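Local coordinates for minor fimbrium tip subunit Mfa3 (Porphyromonas gingivalis ATCC 33277, PDB 5NF4), which forms part of the tip of the minor fimbriae, surface filaments that mediate biofilm formation and adhesion to host cells and other oral bacteria, at residues D40-V45 / T103-P108; R111-V116 / Q168-G173; F278-R283 / Y328-L333. One frame throughout, in Å; residues are numbered along the deposited sequence.

Contact 1: D40-V45 / T103-P108; sequences DVYLLV and TVKLKP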
loop_
_atom_site.group_PDB
_atom_site.type_symbol
_atom_site.label_atom_id
_atom_site.label_comp_id
_atom_site.label_asym_id
_atom_site.label_seq_id
_atom_site.Cartn_x
_atom_site.Cartn_y
_atom_site.Cartn_z
ATOM N N ASP A 40 36.182 -7.141 0.339
ATOM C CA ASP A 40 34.814 -6.961 -0.163
ATOM C C ASP A 40 33.767 -7.885 0.446
ATOM O O ASP A 40 34.066 -8.846 1.187
ATOM C CB ASP A 40 34.816 -7.151 -1.671
ATOM C CG ASP A 40 35.645 -6.107 -2.375
ATOM O OD1 ASP A 40 35.414 -4.905 -2.121
ATOM O OD2 ASP A 40 36.525 -6.487 -3.176
ATOM N N VAL A 41 32.528 -7.580 0.079
ATOM C CA VAL A 41 31.389 -8.412 0.370
ATOM C C VAL A 41 30.623 -8.667 -0.934
ATOM O O VAL A 41 30.368 -7.728 -1.691
ATOM C CB VAL A 41 30.429 -7.730 1.370
ATOM C CG1 VAL A 41 29.371 -8.728 1.876
ATOM C CG2 VAL A 41 31.204 -7.110 2.522
ATOM N N TYR A 42 30.267 -9.920 -1.175
ATOM C CA TYR A 42 29.304 -10.268 -2.224
ATOM C C TYR A 42 28.047 -10.738 -1.531
ATOM O O TYR A 42 28.072 -11.704 -0.768
ATOM C CB TYR A 42 29.843 -11.335 -3.149
ATOM C CG TYR A 42 31.076 -10.894 -3.883
ATOM C CD1 TYR A 42 32.317 -10.925 -3.270
ATOM C CD2 TYR A 42 30.995 -10.420 -5.182
ATOM C CE1 TYR A 42 33.446 -10.503 -3.945
ATOM C CE2 TYR A 42 32.109 -9.992 -5.855
ATOM C CZ TYR A 42 33.329 -10.036 -5.238
ATOM O OH TYR A 42 34.427 -9.611 -5.936
ATOM N N LEU A 43 26.954 -10.041 -1.823
ATOM C CA LEU A 43 25.649 -10.266 -1.222
ATOM C C LEU A 43 24.688 -10.800 -2.249
ATOM O O LEU A 43 24.601 -10.243 -3.331
ATOM C CB LEU A 43 25.048 -8.968 -0.673
ATOM C CG LEU A 43 25.456 -8.393 0.658
ATOM C CD1 LEU A 43 24.502 -7.249 0.983
ATOM C CD2 LEU A 43 25.418 -9.468 1.696
ATOM N N LEU A 44 23.951 -11.838 -1.877
ATOM C CA LEU A 44 22.837 -12.342 -2.663
ATOM C C LEU A 44 21.543 -11.742 -2.141
ATOM O O LEU A 44 21.151 -11.998 -1.004
ATOM C CB LEU A 44 22.776 -13.862 -2.602
ATOM C CG LEU A 44 21.732 -14.482 -3.532
ATOM C CD1 LEU A 44 22.080 -14.225 -4.979
ATOM C CD2 LEU A 44 21.616 -15.968 -3.277
ATOM N N VAL A 45 20.900 -10.939 -2.981
ATOM C CA VAL A 45 19.686 -10.216 -2.601
ATOM C C VAL A 45 18.532 -10.991 -3.217
ATOM O O VAL A 45 18.554 -11.290 -4.419
ATOM C CB VAL A 45 19.724 -8.747 -3.086
ATOM C CG1 VAL A 45 18.367 -8.042 -2.869
ATOM C CG2 VAL A 45 20.803 -7.981 -2.356
ATOM N N THR A 103 23.178 -10.709 -7.415
ATOM C CA THR A 103 24.360 -10.529 -6.577
ATOM C C THR A 103 24.909 -9.105 -6.682
ATOM O O THR A 103 24.977 -8.563 -7.765
ATOM C CB THR A 103 25.398 -11.527 -6.992
ATOM O OG1 THR A 103 24.837 -12.839 -6.863
ATOM C CG2 THR A 103 26.637 -11.405 -6.114
ATOM N N VAL A 104 25.289 -8.506 -5.554
ATOM C CA VAL A 104 25.888 -7.173 -5.530
ATOM C C VAL A 104 27.228 -7.235 -4.767
ATOM O O VAL A 104 27.365 -7.991 -3.806
ATOM C CB VAL A 104 24.971 -6.121 -4.872
ATOM C CG1 VAL A 104 24.777 -6.410 -3.399
ATOM C CG2 VAL A 104 25.550 -4.739 -5.038
ATOM N N LYS A 105 28.198 -6.449 -5.215
ATOM C CA LYS A 105 29.502 -6.331 -4.534
ATOM C C LYS A 105 29.569 -4.975 -3.825
ATOM O O LYS A 105 29.172 -3.966 -4.395
ATOM C CB LYS A 105 30.626 -6.464 -5.542
ATOM C CG LYS A 105 32.023 -6.283 -4.979
ATOM C CD LYS A 105 33.039 -6.403 -6.114
ATOM C CE LYS A 105 34.288 -5.589 -5.852
ATOM N NZ LYS A 105 35.308 -5.776 -6.929
ATOM N N LEU A 106 30.021 -4.938 -2.579
ATOM C CA LEU A 106 30.158 -3.666 -1.871
ATOM C C LEU A 106 31.141 -3.785 -0.731
ATOM O O LEU A 106 31.550 -4.865 -0.387
ATOM C CB LEU A 106 28.808 -3.144 -1.337
ATOM C CG LEU A 106 28.196 -3.830 -0.115
ATOM C CD1 LEU A 106 27.108 -2.982 0.541
ATOM C CD2 LEU A 106 27.666 -5.225 -0.492
ATOM N N LYS A 107 31.486 -2.663 -0.122
ATOM C CA LYS A 107 32.350 -2.678 1.044
ATOM C C LYS A 107 31.534 -2.948 2.302
ATOM O O LYS A 107 30.374 -2.531 2.402
ATOM C CB LYS A 107 33.084 -1.345 1.175
ATOM C CG LYS A 107 34.020 -1.063 -0.021
ATOM C CD LYS A 107 35.168 -2.098 -0.075
ATOM C CE LYS A 107 36.216 -1.772 -1.134
ATOM N NZ LYS A 107 37.337 -2.774 -1.104
ATOM N N PRO A 108 32.126 -3.662 3.258
ATOM C CA PRO A 108 31.427 -3.936 4.522
ATOM C C PRO A 108 31.229 -2.718 5.393
ATOM O O PRO A 108 31.885 -1.700 5.200
ATOM C CB PRO A 108 32.354 -4.920 5.227
ATOM C CG PRO A 108 33.730 -4.513 4.743
ATOM C CD PRO A 108 33.536 -4.114 3.291
#

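Contact 2: R111-V116 / Q168-G173; sequences RDFFFV and QTVTIG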
loop_
_atom_site.group_PDB
_atom_site.type_symbol
_atom_site.label_atom_id
_atom_site.label_comp_id
_atom_site.label_asym_id
_atom_site.label_seq_id
_atom_site.Cartn_x
_atom_site.Cartn_y
_atom_site.Cartn_z
ATOM N N ARG A 111 25.022 -0.340 6.872
ATOM C CA ARG A 111 24.384 0.107 5.629
ATOM C C ARG A 111 22.886 0.244 5.757
ATOM O O ARG A 111 22.210 -0.547 6.423
ATOM C CB ARG A 111 24.717 -0.865 4.477
ATOM C CG ARG A 111 26.080 -0.627 3.803
ATOM C CD ARG A 111 27.280 -1.231 4.566
ATOM N NE ARG A 111 28.493 -0.884 3.857
ATOM C CZ ARG A 111 29.150 0.259 4.007
ATOM N NH1 ARG A 111 28.758 1.174 4.891
ATOM N NH2 ARG A 111 30.227 0.476 3.290
ATOM N N ASP A 112 22.384 1.292 5.115
ATOM C CA ASP A 112 20.953 1.504 4.941
ATOM C C ASP A 112 20.551 1.091 3.513
ATOM O O ASP A 112 21.116 1.597 2.555
ATOM C CB ASP A 112 20.613 2.970 5.164
ATOM C CG ASP A 112 20.708 3.418 6.616
ATOM O OD1 ASP A 112 21.185 2.704 7.525
ATOM O OD2 ASP A 112 20.225 4.539 6.859
ATOM N N PHE A 113 19.594 0.171 3.382
ATOM C CA PHE A 113 19.183 -0.386 2.089
ATOM C C PHE A 113 17.809 0.198 1.747
ATOM O O PHE A 113 16.921 0.159 2.576
ATOM C CB PHE A 113 19.047 -1.887 2.137
ATOM C CG PHE A 113 20.364 -2.633 2.223
ATOM C CD1 PHE A 113 21.123 -2.629 3.390
ATOM C CD2 PHE A 113 20.799 -3.368 1.138
ATOM C CE1 PHE A 113 22.309 -3.345 3.442
ATOM C CE2 PHE A 113 21.970 -4.064 1.186
ATOM C CZ PHE A 113 22.726 -4.059 2.337
ATOM N N PHE A 114 17.660 0.673 0.523
ATOM C CA PHE A 114 16.382 1.207 0.046
ATOM C C PHE A 114 15.984 0.430 -1.189
ATOM O O PHE A 114 16.766 0.304 -2.118
ATOM C CB PHE A 114 16.457 2.702 -0.295
ATOM C CG PHE A 114 16.754 3.580 0.874
ATOM C CD1 PHE A 114 18.059 3.669 1.365
ATOM C CD2 PHE A 114 15.756 4.331 1.481
ATOM C CE1 PHE A 114 18.352 4.493 2.437
ATOM C CE2 PHE A 114 16.047 5.165 2.554
ATOM C CZ PHE A 114 17.372 5.225 3.050
ATOM N N PHE A 115 14.728 -0.027 -1.213
ATOM C CA PHE A 115 14.194 -0.772 -2.328
ATOM C C PHE A 115 12.933 -0.049 -2.817
ATOM O O PHE A 115 12.041 0.242 -2.023
ATOM C CB PHE A 115 13.839 -2.208 -1.949
ATOM C CG PHE A 115 15.042 -3.059 -1.618
ATOM C CD1 PHE A 115 15.544 -3.097 -0.330
ATOM C CD2 PHE A 115 15.666 -3.785 -2.606
ATOM C CE1 PHE A 115 16.641 -3.874 -0.023
ATOM C CE2 PHE A 115 16.776 -4.582 -2.320
ATOM C CZ PHE A 115 17.265 -4.626 -1.031
ATOM N N VAL A 116 12.899 0.224 -4.115
ATOM C CA VAL A 116 11.784 0.948 -4.755
ATOM C C VAL A 116 11.380 0.182 -6.015
ATOM O O VAL A 116 12.198 -0.022 -6.894
ATOM C CB VAL A 116 12.190 2.404 -5.104
ATOM C CG1 VAL A 116 11.063 3.118 -5.793
ATOM C CG2 VAL A 116 12.532 3.172 -3.815
ATOM N N GLN A 168 21.979 -1.853 8.885
ATOM C CA GLN A 168 22.250 -3.267 8.720
ATOM C C GLN A 168 23.727 -3.532 8.789
ATOM O O GLN A 168 24.510 -2.826 8.182
ATOM C CB GLN A 168 21.728 -3.749 7.379
ATOM C CG GLN A 168 20.258 -3.462 7.177
ATOM C CD GLN A 168 19.387 -4.294 8.078
ATOM O OE1 GLN A 168 19.300 -5.499 7.904
ATOM N NE2 GLN A 168 18.725 -3.653 9.049
ATOM N N THR A 169 24.098 -4.565 9.511
ATOM C CA THR A 169 25.492 -4.894 9.631
ATOM C C THR A 169 25.849 -5.812 8.495
ATOM O O THR A 169 25.363 -6.940 8.412
ATOM C CB THR A 169 25.807 -5.559 10.986
ATOM O OG1 THR A 169 25.407 -4.679 12.043
ATOM C CG2 THR A 169 27.271 -5.856 11.093
ATOM N N VAL A 170 26.722 -5.325 7.620
ATOM C CA VAL A 170 27.196 -6.105 6.487
ATOM C C VAL A 170 28.615 -6.560 6.748
ATOM O O VAL A 170 29.525 -5.719 6.878
ATOM C CB VAL A 170 27.133 -5.262 5.195
ATOM C CG1 VAL A 170 27.603 -6.071 3.997
ATOM C CG2 VAL A 170 25.717 -4.744 4.981
ATOM N N THR A 171 28.803 -7.882 6.880
ATOM C CA THR A 171 30.087 -8.453 7.240
ATOM C C THR A 171 30.842 -8.904 6.007
ATOM O O THR A 171 30.273 -9.075 4.931
ATOM C CB THR A 171 29.942 -9.676 8.195
ATOM O OG1 THR A 171 29.036 -10.630 7.637
ATOM C CG2 THR A 171 29.445 -9.236 9.570
ATOM N N ILE A 172 32.130 -9.123 6.194
ATOM C CA ILE A 172 33.036 -9.487 5.125
ATOM C C ILE A 172 32.844 -10.920 4.666
ATOM O O ILE A 172 32.710 -11.837 5.477
ATOM C CB ILE A 172 34.490 -9.299 5.583
ATOM C CG1 ILE A 172 34.776 -7.803 5.778
ATOM C CG2 ILE A 172 35.482 -9.904 4.589
ATOM C CD1 ILE A 172 35.984 -7.524 6.603
ATOM N N GLY A 173 32.856 -11.107 3.352
ATOM C CA GLY A 173 32.937 -12.441 2.783
ATOM C C GLY A 173 32.133 -12.618 1.508
ATOM O O GLY A 173 31.681 -11.650 0.901
#

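Contact 3: F278-R283 / Y328-L333; sequences FRLTTR and YRIKTL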
loop_
_atom_site.group_PDB
_atom_site.type_symbol
_atom_site.label_atom_id
_atom_site.label_comp_id
_atom_site.label_asym_id
_atom_site.label_seq_id
_atom_site.Cartn_x
_atom_site.Cartn_y
_atom_site.Cartn_z
ATOM N N PHE A 278 -16.945 3.966 1.384
ATOM C CA PHE A 278 -17.555 3.548 0.139
ATOM C C PHE A 278 -19.052 3.762 0.242
ATOM O O PHE A 278 -19.654 3.684 1.317
ATOM C CB PHE A 278 -17.188 2.106 -0.274
ATOM C CG PHE A 278 -17.609 1.012 0.674
ATOM C CD1 PHE A 278 -18.799 0.337 0.487
ATOM C CD2 PHE A 278 -16.761 0.581 1.686
ATOM C CE1 PHE A 278 -19.169 -0.721 1.327
ATOM C CE2 PHE A 278 -17.135 -0.473 2.529
ATOM C CZ PHE A 278 -18.326 -1.122 2.347
ATOM N N ARG A 279 -19.594 4.154 -0.895
ATOM C CA ARG A 279 -21.008 4.466 -1.043
ATOM C C ARG A 279 -21.716 3.411 -1.871
ATOM O O ARG A 279 -21.355 3.173 -3.023
ATOM C CB ARG A 279 -21.133 5.835 -1.683
ATOM C CG ARG A 279 -22.524 6.172 -2.134
ATOM C CD ARG A 279 -22.591 7.618 -2.569
ATOM N NE ARG A 279 -22.480 8.523 -1.430
ATOM C CZ ARG A 279 -21.826 9.684 -1.436
ATOM N NH1 ARG A 279 -21.178 10.097 -2.522
ATOM N NH2 ARG A 279 -21.816 10.431 -0.334
ATOM N N LEU A 280 -22.735 2.780 -1.284
ATOM C CA LEU A 280 -23.540 1.799 -1.989
ATOM C C LEU A 280 -24.811 2.449 -2.387
ATOM O O LEU A 280 -25.518 2.965 -1.532
ATOM C CB LEU A 280 -23.870 0.601 -1.110
ATOM C CG LEU A 280 -22.731 -0.134 -0.426
ATOM C CD1 LEU A 280 -23.364 -1.061 0.575
ATOM C CD2 LEU A 280 -21.936 -0.903 -1.442
ATOM N N THR A 281 -25.108 2.390 -3.678
ATOM C CA THR A 281 -26.363 2.875 -4.205
ATOM C C THR A 281 -27.186 1.728 -4.733
ATOM O O THR A 281 -26.697 0.926 -5.545
ATOM C CB THR A 281 -26.138 3.891 -5.320
ATOM O OG1 THR A 281 -25.387 4.974 -4.788
ATOM C CG2 THR A 281 -27.466 4.429 -5.847
ATOM N N THR A 282 -28.448 1.674 -4.300
ATOM C CA THR A 282 -29.347 0.613 -4.690
ATOM C C THR A 282 -30.140 1.042 -5.914
ATOM O O THR A 282 -30.259 2.231 -6.190
ATOM C CB THR A 282 -30.350 0.261 -3.580
ATOM O OG1 THR A 282 -31.291 1.327 -3.436
ATOM C CG2 THR A 282 -29.666 0.032 -2.276
ATOM N N ARG A 283 -30.666 0.076 -6.642
ATOM C CA ARG A 283 -31.560 0.379 -7.775
ATOM C C ARG A 283 -32.763 1.250 -7.374
ATOM O O ARG A 283 -33.306 1.989 -8.209
ATOM C CB ARG A 283 -32.033 -0.920 -8.419
ATOM C CG ARG A 283 -30.891 -1.723 -8.989
ATOM C CD ARG A 283 -31.370 -2.999 -9.617
ATOM N NE ARG A 283 -30.243 -3.776 -10.123
ATOM C CZ ARG A 283 -29.667 -3.584 -11.305
ATOM N NH1 ARG A 283 -30.115 -2.636 -12.121
ATOM N NH2 ARG A 283 -28.643 -4.342 -11.672
ATOM N N TYR A 328 -15.107 -6.429 3.201
ATOM C CA TYR A 328 -16.484 -6.233 3.627
ATOM C C TYR A 328 -17.385 -7.303 3.049
ATOM O O TYR A 328 -17.255 -7.712 1.884
ATOM C CB TYR A 328 -16.975 -4.829 3.211
ATOM C CG TYR A 328 -16.217 -3.773 3.960
ATOM C CD1 TYR A 328 -14.983 -3.333 3.505
ATOM C CD2 TYR A 328 -16.698 -3.258 5.162
ATOM C CE1 TYR A 328 -14.266 -2.387 4.203
ATOM C CE2 TYR A 328 -15.975 -2.312 5.875
ATOM C CZ TYR A 328 -14.771 -1.875 5.382
ATOM O OH TYR A 328 -14.046 -0.957 6.098
ATOM N N ARG A 329 -18.274 -7.792 3.909
ATOM C CA ARG A 329 -19.297 -8.744 3.524
ATOM C C ARG A 329 -20.607 -8.035 3.800
ATOM O O ARG A 329 -20.909 -7.691 4.945
ATOM C CB ARG A 329 -19.144 -10.063 4.308
ATOM C CG ARG A 329 -17.740 -10.632 4.117
ATOM C CD ARG A 329 -17.420 -11.789 5.010
ATOM N NE ARG A 329 -17.303 -11.468 6.433
ATOM C CZ ARG A 329 -16.307 -10.788 6.997
ATOM N NH1 ARG A 329 -15.326 -10.264 6.268
ATOM N NH2 ARG A 329 -16.318 -10.602 8.310
ATOM N N ILE A 330 -21.354 -7.784 2.731
ATOM C CA ILE A 330 -22.566 -6.961 2.803
ATOM C C ILE A 330 -23.839 -7.689 2.371
ATOM O O ILE A 330 -23.858 -8.388 1.356
ATOM C CB ILE A 330 -22.404 -5.707 1.934
ATOM C CG1 ILE A 330 -21.189 -4.906 2.387
ATOM C CG2 ILE A 330 -23.712 -4.850 1.991
ATOM C CD1 ILE A 330 -20.851 -3.782 1.479
ATOM N N LYS A 331 -24.899 -7.530 3.170
ATOM C CA LYS A 331 -26.241 -8.018 2.828
ATOM C C LYS A 331 -27.101 -6.813 2.493
ATOM O O LYS A 331 -27.242 -5.912 3.314
ATOM C CB LYS A 331 -26.883 -8.803 3.976
ATOM C CG LYS A 331 -26.165 -10.078 4.365
ATOM C CD LYS A 331 -26.863 -10.766 5.531
ATOM C CE LYS A 331 -26.104 -12.008 6.010
ATOM N NZ LYS A 331 -26.859 -12.739 7.091
ATOM N N THR A 332 -27.665 -6.800 1.288
ATOM C CA THR A 332 -28.548 -5.724 0.841
ATOM C C THR A 332 -29.997 -6.152 0.981
ATOM O O THR A 332 -30.499 -6.977 0.216
ATOM C CB THR A 332 -28.271 -5.338 -0.608
ATOM O OG1 THR A 332 -26.860 -5.232 -0.799
ATOM C CG2 THR A 332 -28.918 -4.018 -0.938
ATOM N N LEU A 333 -30.656 -5.605 1.990
ATOM C CA LEU A 333 -32.047 -5.918 2.241
ATOM C C LEU A 333 -32.870 -4.744 1.739
ATOM O O LEU A 333 -32.302 -3.722 1.361
ATOM C CB LEU A 333 -32.254 -6.200 3.728
ATOM C CG LEU A 333 -31.157 -7.119 4.283
ATOM C CD1 LEU A 333 -31.343 -7.341 5.765
ATOM C CD2 LEU A 333 -31.152 -8.450 3.522
#

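Contact 1: D40-V45 / T103-P108
Val-41 and Leu-106 hydrogen-bond in both directions through their main chains, and Leu-43 and Val-104 repeat the pattern, so four bonds zip two antiparallel strands together. The straightest, from Leu-43 N to Val-104 O at 2.9 Å, has an angle of 174° at the hydrogen. Tyr-42 with Lys-105 and Leu-44 with Thr-103 are the non-hydrogen-bonded pairs, and here CA-H...O contacts fill in, as from Lys-105 CA to Val-41 O at 3.3 Å.

Apolar contacts collect on the face that carries Val-41, Leu-43, Val-104 and Leu-106. Val-104 CG1 presses against Leu-43 CB at 3.7 Å, while Leu-106 CD2 settles on Leu-43 CG at 4.0 Å. Where the pairing begins, Val-41 CG2 reaches Pro-108 CB at 3.7 Å, just past strand 99-106. Phe-113 and Ala-86 add further cover to this face.

On the other face, Tyr-42 and Lys-105 lie side by side and point the same way. With its CG trans to the backbone N (chi1 177°) and the chain extended beyond, Lys-105 runs along the phenol and lays CG over the ring face, a CH-pi contact 4.2 Å from the Tyr-42 centroid.

Charged groups gather where the pairing begins. Lys-107 NZ makes a salt bridge to Asp-40 OD1 at 3.0 Å, approaching 40° out of the carboxylate plane. Lys-105 NZ stays 4.0 Å from Asp-40 OD2, too far for a second salt bridge but near enough that both ammonium groups probably favour the ionised acid.

Residues 41-45, apolar on one face and mixed on the other, form a regular strand, bonded also to strand 180-205, although they belong to the propeptide. Its cleavage would cost strand 99-106 this partner, which would be consistent with the donor-strand type of assembly proposed for fimbrillins.

Contact 2: R111-V116 / Q168-G173
Arg-111 and Gln-168 form one antiparallel hydrogen-bonded pair, and the compact part of this contact grows from it. Arg-111 N gives a hydrogen bond to Gln-168 O at 2.9 Å, and Gln-168 N returns one to Arg-111 O at 2.8 Å. The first arrives in the plane of its carbonyl, whereas the second is tilted 26° from it. The N-to-C directions of 111-116 and 168-170 stand 110° apart, and no other bridge follows within the two segments.

Buried side chains tighten the junction. Phe-113 receives Val-170 CG2 at its ring edge, in plane, with 4.0 Å to CE1. From another direction Gln-168 brings CG to within 4.0 Å of Phe-113 CD1, its amide plane standing almost perpendicular to the ring. The same methyl of Val-170 also touches the aliphatic part of Arg-111, 3.9 Å from CD, the two side chains crossing at about a right angle. Polar ends are satisfied away from this cluster: the bent arginine chain (chi2 81°) carries NH1 to a salt bridge with Asp-78, and Gln-168 NE2 bonds to Ser-166 O and Asp-185.

The other side is looser. The CB of Thr-169 points away from segment 111-116; the residue is exposed, and its OG1 is hydrogen-bonded to Gln-110 NE2. The buried cluster ends at Val-170, beyond which exposed Thr-171 and Ile-172 peel off without touching segment 111-116, although Ile-172 still lies against Pro-108.

Strand 109-117 lies between strands 71-78 and 161-170, with Asp-112 bonding through its backbone to Phe-77 and Phe-113 to Tyr-165. Phe-113 points into the interior, stacks with Phe-182 and meets Leu-43 of strand 41-49; Phe-114, projecting from the opposite face, packs on Met-135 and Met-139 of helix 132-140.

Contact 3: F278-R283 / Y328-L333
Phe-278 and Tyr-328 meet across the interior of a beta-sandwich, the architecture expected of the transthyretin-like domains of fimbrillins. Their strands do not pair: the axes are 10.6 Å apart and run at 27°, leaving the space between to side chains, without a hydrogen bond from one segment to the other.

The two aromatics form a T-shaped (edge-to-face) stack, centroids 4.9 Å apart and planes at 69°. Phe-278 supplies the edge, its CE2 standing 3.6 Å above the plane of Tyr-328 and over the middle of the ring. The phenylalanine ring is placed there with CG between the backbone N and the carbonyl carbon (chi1 62°). The phenol is held independently at its far end, where OH is hydrogen-bonded to the hydroxyl of Tyr-304.

Ile-330 comes from the direction opposite to Phe-278 and puts CD1 at the ring edge, near its plane, only 3.5 Å from CE1. Phe-278 is therefore pinned along one rim by two residues of strand 324-332, an aromatic face at CE2 and a methyl at CE1. The same methyl serves a second neighbour, for Leu-280 and Ile-330 extend toward each other and touch tip to tip, CD1 to CD1 at 3.8 Å.

Neighbouring strands add to this core: Ile-213 contacts Phe-278 and Leu-280, while Val-201 lies against Ile-330. Toward the end of both strands the layers draw closer, the CA atoms of Thr-282 and Thr-332 being 8.4 Å apart, and there the contact shrinks to a pair of methyls, Thr-282 CG2 and Thr-332 CG2, at 4.3 Å.

How the contacts relate
Followed from the N terminus, the contacts come in series, and none nests within or crosses another. Contact 1 closes a loop of 57 intervening residues, and contact 2 opens just afterwards, because strand 109-117 directly follows strand 99-106; it closes 51 residues later. These two belong to one end of the molecule and touch: Gly-173 O probably accepts a hydrogen bond from Tyr-42 N, and Pro-108 packs on Ile-172. Contact 3, closing 44 residues, lies on the opposite side of the chain's centre, its own centre about 48 Å from that of contact 2. The long strand 180-205, broken by a bulge or short loop, joins the two ends, pairing with 41-49, 161-170 and 324-332.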